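Local coordinates for uncharacterized protein YhfS (PDB 4J8L) that is of unknown function but carries covalently attached pyridoxal 5'-phosphate and may have cysteine synthase activity, at residues 7-10 and 11-15; 47-50 and 51-54; 74-77 and 78-82; 103-106 and 107-111; 250-253 and 254-257. One frame throughout, in Å; residues are numbered along the deposited sequence. Where two conformers were deposited one is given.

Interaction 1: 7-10 and 11-15; sequences QSLT and IIEAQ. With ACY (acetic acid), chain E.
The E13 carboxylate is approached at OE1, where the backbone N of T10 arrives on the anti side, 21° out of the carboxylate plane, and binds at 2.9 Å along an almost straight line (N-H...O 173°). The return bond runs from the backbone N of E13 to OG1 of T10 at 3.0 Å. The pair is a capping box, with T10 as the N-cap of helix 11-28. Threonine suits the place because its hydroxyl sits on a short branch: with OG1 between its own backbone N and carbonyl carbon (chi1 67°), it lies where a first-turn N-H can use it. Glutamate three residues on is long enough to fold back over the cap, and its negative charge is probably favoured at the N-terminal end of a helix. The T10 methyl CG2 rests 3.6 Å from OE1 of E13. A water ties the cap to the incoming loop, giving one proton to OE1 of E13 and the other to the carbonyl O of S8, each at 2.7 Å. The regular helix pattern begins with A14 N donating to T10 O at 2.8 Å. A14, small and buried, turns its methyl to P243 and A247 of helix 229-261, with CB of L9 4.4 Å from CB of A14. Further back, S8 OG, which also bonds K279, donates to OXT of an acetate at 2.6 Å.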
loop_
_atom_site.group_PDB
_atom_site.type_symbol
_atom_site.label_atom_id
_atom_site.label_comp_id
_atom_site.label_asym_id
_atom_site.label_seq_id
_atom_site.Cartn_x
_atom_site.Cartn_y
_atom_site.Cartn_z
ATOM N N GLN A 7 8.935 -0.497 9.025
ATOM C CA GLN A 7 9.681 -1.643 9.530
ATOM C C GLN A 7 9.220 -2.943 8.866
ATOM O O GLN A 7 8.082 -3.376 9.067
ATOM C CB GLN A 7 9.498 -1.733 11.050
ATOM C CG GLN A 7 10.208 -2.911 11.705
ATOM C CD GLN A 7 11.718 -2.799 11.643
ATOM O OE1 GLN A 7 12.398 -3.704 11.156
ATOM N NE2 GLN A 7 12.253 -1.693 12.149
ATOM N N SER A 8 10.107 -3.568 8.087
ATOM C CA SER A 8 9.772 -4.791 7.361
ATOM C C SER A 8 9.639 -5.991 8.294
ATOM O O SER A 8 10.316 -6.077 9.319
ATOM C CB SER A 8 10.858 -5.109 6.327
ATOM O OG SER A 8 11.046 -4.046 5.409
ATOM N N LEU A 9 8.775 -6.926 7.920
ATOM C CA LEU A 9 8.693 -8.194 8.631
ATOM C C LEU A 9 9.900 -9.062 8.312
ATOM O O LEU A 9 10.394 -9.071 7.176
ATOM C CB LEU A 9 7.412 -8.952 8.257
ATOM C CG LEU A 9 6.096 -8.220 8.552
ATOM C CD1 LEU A 9 4.906 -9.065 8.112
ATOM C CD2 LEU A 9 5.985 -7.867 10.030
ATOM N N THR A 10 10.363 -9.814 9.304
ATOM C CA THR A 10 11.357 -10.844 9.049
ATOM C C THR A 10 10.672 -12.029 8.372
ATOM O O THR A 10 9.446 -12.103 8.322
ATOM C CB THR A 10 11.995 -11.353 10.346
ATOM O OG1 THR A 10 11.002 -12.048 11.110
ATOM C CG2 THR A 10 12.569 -10.197 11.164
ATOM N N ILE A 11 11.469 -12.957 7.864
ATOM C CA ILE A 11 10.921 -14.166 7.257
ATOM C C ILE A 11 10.078 -14.956 8.269
ATOM O O ILE A 11 9.003 -15.455 7.925
ATOM C CB ILE A 11 12.037 -15.052 6.635
ATOM C CG1 ILE A 11 11.428 -16.265 5.937
ATOM C CG2 ILE A 11 13.070 -15.482 7.682
ATOM C CD1 ILE A 11 10.563 -15.879 4.772
ATOM N N ILE A 12 10.554 -15.048 9.510
ATOM C CA ILE A 12 9.802 -15.747 10.550
ATOM C C ILE A 12 8.479 -15.041 10.835
ATOM O O ILE A 12 7.440 -15.694 10.904
ATOM C CB ILE A 12 10.584 -15.875 11.869
ATOM C CG1 ILE A 12 11.902 -16.619 11.651
ATOM C CG2 ILE A 12 9.744 -16.598 12.909
ATOM C CD1 ILE A 12 11.750 -17.918 10.939
ATOM N N GLU A 13 8.517 -13.715 11.003
ATOM C CA GLU A 13 7.281 -12.963 11.233
ATOM C C GLU A 13 6.302 -13.104 10.064
ATOM O O GLU A 13 5.086 -13.221 10.255
ATOM C CB GLU A 13 7.580 -11.478 11.512
ATOM C CG GLU A 13 8.246 -11.237 12.854
ATOM C CD GLU A 13 8.853 -9.860 12.966
ATOM O OE1 GLU A 13 9.210 -9.265 11.922
ATOM O OE2 GLU A 13 8.972 -9.369 14.106
ATOM N N ALA A 14 6.838 -13.098 8.849
ATOM C CA ALA A 14 6.027 -13.213 7.651
ATOM C C ALA A 14 5.335 -14.571 7.561
ATOM O O ALA A 14 4.172 -14.636 7.180
ATOM C CB ALA A 14 6.877 -12.956 6.393
ATOM N N GLN A 15 6.047 -15.643 7.916
ATOM C CA GLN A 15 5.450 -16.981 7.943
ATOM C C GLN A 15 4.260 -16.997 8.889
ATOM O O GLN A 15 3.225 -17.595 8.599
ATOM C CB GLN A 15 6.444 -18.032 8.437
ATOM C CG GLN A 15 7.583 -18.353 7.507
ATOM C CD GLN A 15 8.371 -19.563 7.992
ATOM O OE1 GLN A 15 8.758 -20.415 7.206
ATOM N NE2 GLN A 15 8.598 -19.641 9.302
HETATM C C ACY E . 8.350 -2.952 3.593
HETATM O O ACY E . 7.818 -2.483 2.563
HETATM O OXT ACY E . 9.263 -3.819 3.571
HETATM C CH3 ACY E . 7.858 -2.455 4.923
HETATM O O HOH W 1 10.160 -6.750 11.942
#

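Interaction 2: 47-50 and 51-54. With ACY (acetic acid), chain D.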
loop_
_atom_site.group_PDB
_atom_site.type_symbol
_atom_site.label_atom_id
_atom_site.label_comp_id
_atom_site.label_asym_id
_atom_site.label_seq_id
_atom_site.Cartn_x
_atom_site.Cartn_y
_atom_site.Cartn_z
ATOM N N ASN A 47 -26.810 -10.155 -1.572
ATOM C CA ASN A 47 -26.570 -9.295 -2.728
ATOM C C ASN A 47 -25.112 -9.344 -3.166
ATOM O O ASN A 47 -24.537 -8.323 -3.554
ATOM C CB ASN A 47 -26.973 -7.848 -2.448
ATOM C CG ASN A 47 -27.298 -7.073 -3.720
ATOM O OD1 ASN A 47 -27.977 -7.581 -4.616
ATOM N ND2 ASN A 47 -26.838 -5.830 -3.788
ATOM N N GLN A 48 -24.518 -10.532 -3.080
ATOM C CA GLN A 48 -23.143 -10.770 -3.514
ATOM C C GLN A 48 -22.947 -12.281 -3.470
ATOM O O GLN A 48 -23.783 -12.994 -2.937
ATOM C CB GLN A 48 -22.135 -10.095 -2.569
ATOM C CG GLN A 48 -22.236 -10.613 -1.146
ATOM C CD GLN A 48 -21.181 -10.067 -0.190
ATOM O OE1 GLN A 48 -21.355 -10.136 1.031
ATOM N NE2 GLN A 48 -20.086 -9.529 -0.731
ATOM N N PRO A 49 -21.849 -12.777 -4.038
ATOM C CA PRO A 49 -21.593 -14.222 -3.949
ATOM C C PRO A 49 -21.368 -14.700 -2.531
ATOM O O PRO A 49 -20.821 -13.970 -1.694
ATOM C CB PRO A 49 -20.308 -14.388 -4.781
ATOM C CG PRO A 49 -20.414 -13.308 -5.806
ATOM C CD PRO A 49 -20.988 -12.130 -5.048
ATOM N N ARG A 50 -21.827 -15.920 -2.252
ATOM C CA ARG A 50 -21.620 -16.511 -0.944
ATOM C C ARG A 50 -20.128 -16.620 -0.644
ATOM O O ARG A 50 -19.700 -16.374 0.481
ATOM C CB ARG A 50 -22.272 -17.896 -0.872
ATOM C CG ARG A 50 -23.795 -17.891 -1.024
ATOM C CD ARG A 50 -24.352 -19.317 -1.051
ATOM N NE ARG A 50 -23.748 -20.091 -2.139
ATOM C CZ ARG A 50 -24.204 -20.124 -3.389
ATOM N NH1 ARG A 50 -25.291 -19.445 -3.727
ATOM N NH2 ARG A 50 -23.582 -20.856 -4.302
ATOM N N VAL A 51 -19.331 -16.990 -1.649
ATOM C CA VAL A 51 -17.895 -17.122 -1.432
ATOM C C VAL A 51 -17.238 -15.766 -1.161
ATOM O O VAL A 51 -16.318 -15.653 -0.349
ATOM C CB VAL A 51 -17.216 -17.844 -2.615
ATOM C CG1 VAL A 51 -15.695 -17.726 -2.509
ATOM C CG2 VAL A 51 -17.652 -19.294 -2.651
ATOM N N THR A 52 -17.746 -14.719 -1.804
ATOM C CA THR A 52 -17.217 -13.379 -1.562
ATOM C C THR A 52 -17.459 -12.948 -0.113
ATOM O O THR A 52 -16.561 -12.399 0.531
ATOM C CB THR A 52 -17.781 -12.372 -2.574
ATOM O OG1 THR A 52 -17.412 -12.806 -3.893
ATOM C CG2 THR A 52 -17.205 -10.957 -2.334
ATOM N N GLN A 53 -18.658 -13.221 0.402
ATOM C CA GLN A 53 -18.932 -12.941 1.805
ATOM C C GLN A 53 -17.922 -13.665 2.687
ATOM O O GLN A 53 -17.322 -13.058 3.571
ATOM C CB GLN A 53 -20.350 -13.348 2.210
ATOM C CG GLN A 53 -20.630 -13.047 3.681
ATOM C CD GLN A 53 -21.940 -13.618 4.192
ATOM O OE1 GLN A 53 -22.332 -14.737 3.852
ATOM N NE2 GLN A 53 -22.625 -12.847 5.029
ATOM N N ARG A 54 -17.723 -14.958 2.429
ATOM C CA ARG A 54 -16.808 -15.752 3.247
ATOM C C ARG A 54 -15.400 -15.159 3.230
ATOM O O ARG A 54 -14.739 -15.075 4.264
ATOM C CB ARG A 54 -16.743 -17.201 2.764
ATOM C CG ARG A 54 -17.975 -18.014 3.022
ATOM C CD ARG A 54 -17.750 -19.469 2.612
ATOM N NE ARG A 54 -18.955 -20.277 2.746
ATOM C CZ ARG A 54 -19.217 -21.056 3.788
ATOM N NH1 ARG A 54 -18.354 -21.135 4.790
ATOM N NH2 ARG A 54 -20.339 -21.761 3.825
HETATM C C ACY D . -21.279 -21.376 -0.337
HETATM O O ACY D . -21.817 -21.605 -1.444
HETATM O OXT ACY D . -20.103 -20.966 -0.200
HETATM C CH3 ACY D . -22.092 -21.603 0.903
HETATM O O HOH W 2 -21.253 -16.888 2.664
#
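P49 and T52 lie side by side and point the same way, CB of P49 3.4 Å from OG1 of T52, at the N-terminal start of helix 50-62. P49 is the N-cap, where a missing N-H breaks no helical bond, but its ring offers no acceptor to the first turn. D39 supplies one from outside, its two carboxylate oxygens taking the N-H groups of R50 and V51. The first helical bond then forms from Q53 N to P49 O at 3.1 Å. T52 places OG1 beside its own backbone N (chi1 -60°), next to the proline ring, and bonds I227 O; its CG2 goes the other way and meets NE2 of Q48 at 3.6 Å. The extended Q48 side chain passes T52 at a slant and Q53 at about a right angle, its OE1 3.6 Å from CB of Q53, while NE2 bonds E56. On another side of the turn, R50 and R54 offer their guanidinium edges to one acetate. R54 is extended from CG to NE and held further by a salt bridge to E33 and a bond to H28 O; R50 is bent at chi3. The acetate, probably from the crystallisation liquor, lies between the two arginines and probably offsets their like charges. NE of R54 reaches acetate OXT at 3.2 Å, and NE of R50 meets acetate O at 2.6 Å with an N-H...O angle of 171°.

Interaction 3: 74-77 and 78-82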
loop_
_atom_site.group_PDB
_atom_site.type_symbol
_atom_site.label_atom_id
_atom_site.label_comp_id
_atom_site.label_asym_id
_atom_site.label_seq_id
_atom_site.Cartn_x
_atom_site.Cartn_y
_atom_site.Cartn_z
ATOM N N ALA A 74 -10.118 -1.050 -7.100
ATOM C CA ALA A 74 -8.867 -1.315 -6.392
ATOM C C ALA A 74 -8.638 -0.327 -5.245
ATOM O O ALA A 74 -9.564 -0.045 -4.483
ATOM C CB ALA A 74 -7.682 -1.340 -7.382
ATOM N N GLY A 75 -7.432 0.218 -5.125
ATOM C CA GLY A 75 -7.111 1.052 -3.976
ATOM C C GLY A 75 -7.878 2.361 -3.949
ATOM O O GLY A 75 -8.341 2.799 -2.903
ATOM N N THR A 76 -8.000 2.988 -5.111
ATOM C CA THR A 76 -8.744 4.232 -5.238
ATOM C C THR A 76 -10.219 3.998 -4.903
ATOM O O THR A 76 -10.843 4.799 -4.197
ATOM C CB THR A 76 -8.597 4.805 -6.654
ATOM O OG1 THR A 76 -7.217 5.092 -6.906
ATOM C CG2 THR A 76 -9.408 6.082 -6.804
ATOM N N GLY A 77 -10.771 2.891 -5.387
ATOM C CA GLY A 77 -12.155 2.548 -5.074
ATOM C C GLY A 77 -12.374 2.326 -3.585
ATOM O O GLY A 77 -13.418 2.712 -3.027
ATOM N N ALA A 78 -11.395 1.707 -2.930
ATOM C CA ALA A 78 -11.499 1.441 -1.495
ATOM C C ALA A 78 -11.496 2.745 -0.692
ATOM O O ALA A 78 -12.276 2.920 0.246
ATOM C CB ALA A 78 -10.368 0.521 -1.034
ATOM N N ILE A 79 -10.615 3.662 -1.067
ATOM C CA ILE A 79 -10.548 4.955 -0.398
ATOM C C ILE A 79 -11.820 5.750 -0.645
ATOM O O ILE A 79 -12.342 6.378 0.275
ATOM C CB ILE A 79 -9.301 5.736 -0.818
ATOM C CG1 ILE A 79 -8.074 5.080 -0.172
ATOM C CG2 ILE A 79 -9.406 7.216 -0.412
ATOM C CD1 ILE A 79 -6.735 5.474 -0.804
ATOM N N ARG A 80 -12.330 5.724 -1.873
ATOM C CA ARG A 80 -13.583 6.436 -2.147
ATOM C C ARG A 80 -14.730 5.889 -1.297
ATOM O O ARG A 80 -15.482 6.646 -0.677
ATOM C CB ARG A 80 -13.963 6.356 -3.625
ATOM C CG ARG A 80 -15.190 7.204 -3.966
ATOM C CD ARG A 80 -15.749 6.865 -5.345
ATOM N NE ARG A 80 -14.804 7.152 -6.421
ATOM C CZ ARG A 80 -14.163 6.217 -7.123
ATOM N NH1 ARG A 80 -14.363 4.922 -6.864
ATOM N NH2 ARG A 80 -13.326 6.576 -8.090
ATOM N N ALA A 81 -14.858 4.568 -1.257
ATOM C CA ALA A 81 -15.940 3.960 -0.499
ATOM C C ALA A 81 -15.797 4.243 0.989
ATOM O O ALA A 81 -16.782 4.554 1.662
ATOM C CB ALA A 81 -15.989 2.456 -0.757
ATOM N N GLY A 82 -14.574 4.147 1.504
ATOM C CA GLY A 82 -14.341 4.425 2.912
ATOM C C GLY A 82 -14.620 5.872 3.288
ATOM O O GLY A 82 -15.301 6.152 4.281
HETATM O O HOH W 3 -15.621 3.264 -4.714
#
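R80 folds its guanidinium back along its own helix, one face toward the carbonyl O of T76 at a loose distance, while G77 presents its CA to NH1 of R80 at 3.7 Å. The side chain leaves with CG opposite its backbone N (chi1 -174°) and then bends at chi3, -63°, which brings the flat group back over the preceding turn. At the other end NH2 of R80 is 4.2 Å from CG2 of T76, a loose contact between two side chains that pass aslant. A water lies in the guanidinium plane at its edge, accepting from NH1 of R80 at 3.0 Å and donating to G77 O at 2.8 Å. That carbonyl also takes the regular helical bond from A81 N, at 2.9 Å, and is therefore gripped twice. On another face of the helix, CG1 of I79 passes 3.6 Å from G75 O, and its apolar end packs on T104 and I107 of helix 102-111 and on T191 of the central sheet. A78, with only a methyl, fits close against the same strand residue. At the start of the helix the N-H of G75 bonds the cofactor phosphate directly; T76 adds its hydroxyl, which bonds both the phosphate and T103. A helix start where one backbone N-H and a threonine hydroxyl hold the phosphate of lysine-bound pyridoxal 5'-phosphate belongs to the cofactor site of fold type I, the aminotransferase fold.

Interaction 4: 103-106 and 107-111; sequences TTRV and IIEQM
Four successive backbone bonds of the alpha-helical i to i+4 kind join T103-V106 to I107-Q110. They tighten along the chain: I107 N lies 3.1 Å from T103 O, whereas Q110 N comes to 2.8 Å from V106 O. In the first the donor lies farthest from the carbonyl plane, tilted 35°. Helix 102-111 is the crossover helix of a beta-alpha-beta unit, between strands 92-96 and 114-118, and its side chains divide into a buried and an exposed face. The isoleucines suit the buried face by their apolar bulk; T104 adds its methyl. T104 and I108 meet at a slant there, CG2 of T104 4.0 Å from CD1 of I108, and I107 sends CG1 past T103 O at 3.3 Å before its end packs on T76 and R80 of helix 74-86. The exposed face carries R105, E109 and Q110, with V106 among them. R105 and E109 run alongside each other, with the guanidinium and carboxylate planes 65° apart. Their charged atoms stay beyond salt-bridge range, NE of R105 being 4.5 Å from OE2 of E109, so the attraction is probably modest. What touches instead is the aliphatic part, CG of R105 at 3.7 Å from OE2 of E109. V106 and Q110 form the next parallel pair. With CG1 opposite its own backbone N (chi1 169°), V106 directs that methyl along the helix to the extended glutamine, whose terminal NE2 comes to 3.3 Å from CG1 of V106.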
loop_
_atom_site.group_PDB
_atom_site.type_symbol
_atom_site.label_atom_id
_atom_site.label_comp_id
_atom_site.label_asym_id
_atom_site.label_seq_id
_atom_site.Cartn_x
_atom_site.Cartn_y
_atom_site.Cartn_z
ATOM N N THR A 103 -5.044 10.210 -6.829
ATOM C CA THR A 103 -6.442 9.805 -6.975
ATOM C C THR A 103 -7.250 10.093 -5.709
ATOM O O THR A 103 -8.474 10.195 -5.759
ATOM C CB THR A 103 -6.604 8.321 -7.375
ATOM O OG1 THR A 103 -6.073 7.491 -6.343
ATOM C CG2 THR A 103 -5.869 8.037 -8.693
ATOM N N THR A 104 -6.573 10.207 -4.571
ATOM C CA THR A 104 -7.273 10.601 -3.340
ATOM C C THR A 104 -7.673 12.070 -3.436
ATOM O O THR A 104 -8.773 12.454 -3.030
ATOM C CB THR A 104 -6.412 10.348 -2.083
ATOM O OG1 THR A 104 -6.128 8.946 -1.982
ATOM C CG2 THR A 104 -7.134 10.812 -0.813
ATOM N N ARG A 105 -6.793 12.890 -4.005
ATOM C CA ARG A 105 -7.129 14.290 -4.220
ATOM C C ARG A 105 -8.334 14.403 -5.161
ATOM O O ARG A 105 -9.210 15.244 -4.954
ATOM C CB ARG A 105 -5.928 15.096 -4.742
ATOM C CG ARG A 105 -6.217 16.588 -4.878
ATOM C CD ARG A 105 -4.949 17.387 -5.214
ATOM N NE ARG A 105 -4.239 16.790 -6.343
ATOM C CZ ARG A 105 -3.107 16.095 -6.245
ATOM N NH1 ARG A 105 -2.523 15.916 -5.062
ATOM N NH2 ARG A 105 -2.552 15.589 -7.335
ATOM N N VAL A 106 -8.386 13.541 -6.175
ATOM C CA VAL A 106 -9.512 13.543 -7.107
ATOM C C VAL A 106 -10.817 13.248 -6.353
ATOM O O VAL A 106 -11.828 13.920 -6.552
ATOM C CB VAL A 106 -9.304 12.523 -8.247
ATOM C CG1 VAL A 106 -10.591 12.334 -9.044
ATOM C CG2 VAL A 106 -8.155 12.964 -9.154
ATOM N N ILE A 107 -10.774 12.257 -5.468
ATOM C CA ILE A 107 -11.935 11.893 -4.648
ATOM C C ILE A 107 -12.371 13.068 -3.767
ATOM O O ILE A 107 -13.559 13.399 -3.686
ATOM C CB ILE A 107 -11.624 10.677 -3.766
ATOM C CG1 ILE A 107 -11.475 9.425 -4.638
ATOM C CG2 ILE A 107 -12.729 10.472 -2.731
ATOM C CD1 ILE A 107 -10.844 8.245 -3.933
ATOM N N ILE A 108 -11.394 13.704 -3.127
ATOM C CA ILE A 108 -11.631 14.893 -2.303
ATOM C C ILE A 108 -12.316 16.002 -3.097
ATOM O O ILE A 108 -13.275 16.623 -2.631
ATOM C CB ILE A 108 -10.296 15.404 -1.710
ATOM C CG1 ILE A 108 -9.847 14.475 -0.578
ATOM C CG2 ILE A 108 -10.418 16.857 -1.232
ATOM C CD1 ILE A 108 -8.384 14.586 -0.228
ATOM N N GLU A 109 -11.829 16.230 -4.308
ATOM C CA GLU A 109 -12.407 17.240 -5.178
ATOM C C GLU A 109 -13.818 16.871 -5.618
ATOM O O GLU A 109 -14.710 17.723 -5.641
ATOM C CB GLU A 109 -11.505 17.463 -6.389
ATOM C CG GLU A 109 -10.185 18.124 -6.039
ATOM C CD GLU A 109 -9.201 18.121 -7.192
ATOM O OE1 GLU A 109 -9.439 17.394 -8.183
ATOM O OE2 GLU A 109 -8.185 18.843 -7.103
ATOM N N GLN A 110 -14.024 15.601 -5.953
ATOM C CA GLN A 110 -15.326 15.141 -6.420
ATOM C C GLN A 110 -16.381 15.140 -5.298
ATOM O O GLN A 110 -17.581 15.194 -5.572
ATOM C CB GLN A 110 -15.205 13.770 -7.118
ATOM C CG GLN A 110 -14.466 13.845 -8.475
ATOM C CD GLN A 110 -14.183 12.484 -9.131
ATOM O OE1 GLN A 110 -14.444 11.430 -8.557
ATOM N NE2 GLN A 110 -13.631 12.517 -10.344
HETATM N N MSE A 111 -15.935 15.100 -4.042
HETATM C CA MSE A 111 -16.849 15.176 -2.900
HETATM C C MSE A 111 -17.000 16.601 -2.367
HETATM O O MSE A 111 -17.804 16.849 -1.476
HETATM C CB MSE A 111 -16.391 14.268 -1.756
HETATM C CG MSE A 111 -16.453 12.787 -2.049
HETATM SE SE MSE A 111 -16.150 11.736 -0.422
HETATM C CE MSE A 111 -17.756 12.222 0.574
#

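Interaction 5: 250-253 and 254-257; sequences AGVS and ERLL
L256 N donates to V252 O at 2.8 Å, an N-H...O angle of 163° with the donor nearly in line with the C=O bond. It is one of four consecutive i to i+4 bonds within helix 229-261, the long helix that, as in other fold type I enzymes, leads from the cofactor-binding part of the chain into the C-terminal domain. Beside this bond R255 doubles back. Its chain bends at chi3 (-55°), so that the guanidinium lies along the preceding turn with one face toward the backbone. G251 O stands 3.3 Å above that face, offset toward its rim, with V252 CA over the same face. G251 O is used by R255 N at 2.9 Å, while NH1 of R255 approaches it at too poor an angle to bond. Glycine fits position 251 because a bare CA leaves the flat group room to settle there. R255 NE makes a salt bridge with E347, which helps fix the fold-back and ties the helix to helix 347-360. L256 is buried against L281 and V350; L257, partly exposed, packs on A271 and I273 of the antiparallel sheet. In E254, exposed and suited to the solvent side, chi1 sets CG 3.3 Å from A250 O, and the bend at chi2 turns the carboxylate away. Where V252 and R255 cross obliquely, CG2 of V252 touches NH2 of R255 at 3.5 Å.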
loop_
_atom_site.group_PDB
_atom_site.type_symbol
_atom_site.label_atom_id
_atom_site.label_comp_id
_atom_site.label_asym_id
_atom_site.label_seq_id
_atom_site.Cartn_x
_atom_site.Cartn_y
_atom_site.Cartn_z
ATOM N N ALA A 250 12.511 -7.822 1.153
ATOM C CA ALA A 250 13.071 -6.889 2.129
ATOM C C ALA A 250 14.521 -7.247 2.427
ATOM O O ALA A 250 15.366 -6.364 2.577
ATOM C CB ALA A 250 12.243 -6.871 3.409
ATOM N N GLY A 251 14.802 -8.546 2.499
ATOM C CA GLY A 251 16.158 -9.028 2.681
ATOM C C GLY A 251 17.064 -8.671 1.514
ATOM O O GLY A 251 18.218 -8.266 1.712
ATOM N N VAL A 252 16.550 -8.839 0.299
ATOM C CA VAL A 252 17.286 -8.460 -0.915
ATOM C C VAL A 252 17.640 -6.971 -0.891
ATOM O O VAL A 252 18.783 -6.587 -1.152
ATOM C CB VAL A 252 16.470 -8.796 -2.180
ATOM C CG1 VAL A 252 17.053 -8.134 -3.414
ATOM C CG2 VAL A 252 16.405 -10.309 -2.373
ATOM N N SER A 253 16.666 -6.132 -0.551
ATOM C CA SER A 253 16.913 -4.696 -0.500
ATOM C C SER A 253 17.975 -4.320 0.532
ATOM O O SER A 253 18.830 -3.478 0.261
ATOM C CB SER A 253 15.621 -3.923 -0.263
ATOM O OG SER A 253 14.808 -3.982 -1.418
ATOM N N GLU A 254 17.939 -4.953 1.703
ATOM C CA GLU A 254 18.955 -4.682 2.713
ATOM C C GLU A 254 20.336 -5.152 2.249
ATOM O O GLU A 254 21.331 -4.450 2.442
ATOM C CB GLU A 254 18.596 -5.330 4.054
ATOM C CG GLU A 254 17.349 -4.747 4.731
ATOM C CD GLU A 254 17.606 -3.439 5.480
ATOM O OE1 GLU A 254 18.730 -2.889 5.400
ATOM O OE2 GLU A 254 16.671 -2.959 6.158
ATOM N N ARG A 255 20.406 -6.328 1.635
ATOM C CA ARG A 255 21.714 -6.826 1.193
ATOM C C ARG A 255 22.280 -5.983 0.045
ATOM O O ARG A 255 23.485 -5.710 -0.001
ATOM C CB ARG A 255 21.664 -8.317 0.838
ATOM C CG ARG A 255 21.462 -9.211 2.071
ATOM C CD ARG A 255 21.626 -10.698 1.763
ATOM N NE ARG A 255 20.757 -11.134 0.673
ATOM C CZ ARG A 255 19.481 -11.489 0.816
ATOM N NH1 ARG A 255 18.909 -11.486 2.013
ATOM N NH2 ARG A 255 18.776 -11.851 -0.248
ATOM N N LEU A 256 21.400 -5.568 -0.858
ATOM C CA LEU A 256 21.762 -4.692 -1.961
ATOM C C LEU A 256 22.284 -3.364 -1.430
ATOM O O LEU A 256 23.314 -2.869 -1.888
ATOM C CB LEU A 256 20.547 -4.457 -2.852
ATOM C CG LEU A 256 20.701 -3.524 -4.047
ATOM C CD1 LEU A 256 21.781 -4.043 -4.975
ATOM C CD2 LEU A 256 19.367 -3.423 -4.765
ATOM N N LEU A 257 21.568 -2.779 -0.467
ATOM C CA LEU A 257 21.999 -1.513 0.129
ATOM C C LEU A 257 23.396 -1.619 0.732
ATOM O O LEU A 257 24.243 -0.752 0.512
ATOM C CB LEU A 257 21.010 -1.038 1.198
ATOM C CG LEU A 257 21.372 0.270 1.904
ATOM C CD1 LEU A 257 21.355 1.459 0.941
ATOM C CD2 LEU A 257 20.443 0.535 3.092
#

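All five contacts are local and come in series along the chain; none nests in or crosses another, and none closes a long loop. Interaction 1 starts helix 11-28 and interaction 2 starts helix 50-62, their centres about 31 Å apart. Interactions 3 and 4 lie within two neighbouring helices, 74-86 and 102-111, which meet directly: T76 OG1 and T103 OG1 are 2.7 Å apart, probably hydrogen-bonded, and I107 packs on the turn before R80. This pair stands beside the cofactor phosphate. Interaction 5, far along helix 229-261, lies across the chain's centre from them but returns to interaction 1, where CB of A250 touches OG of S8, joining the N-terminal segment to helix 229-261.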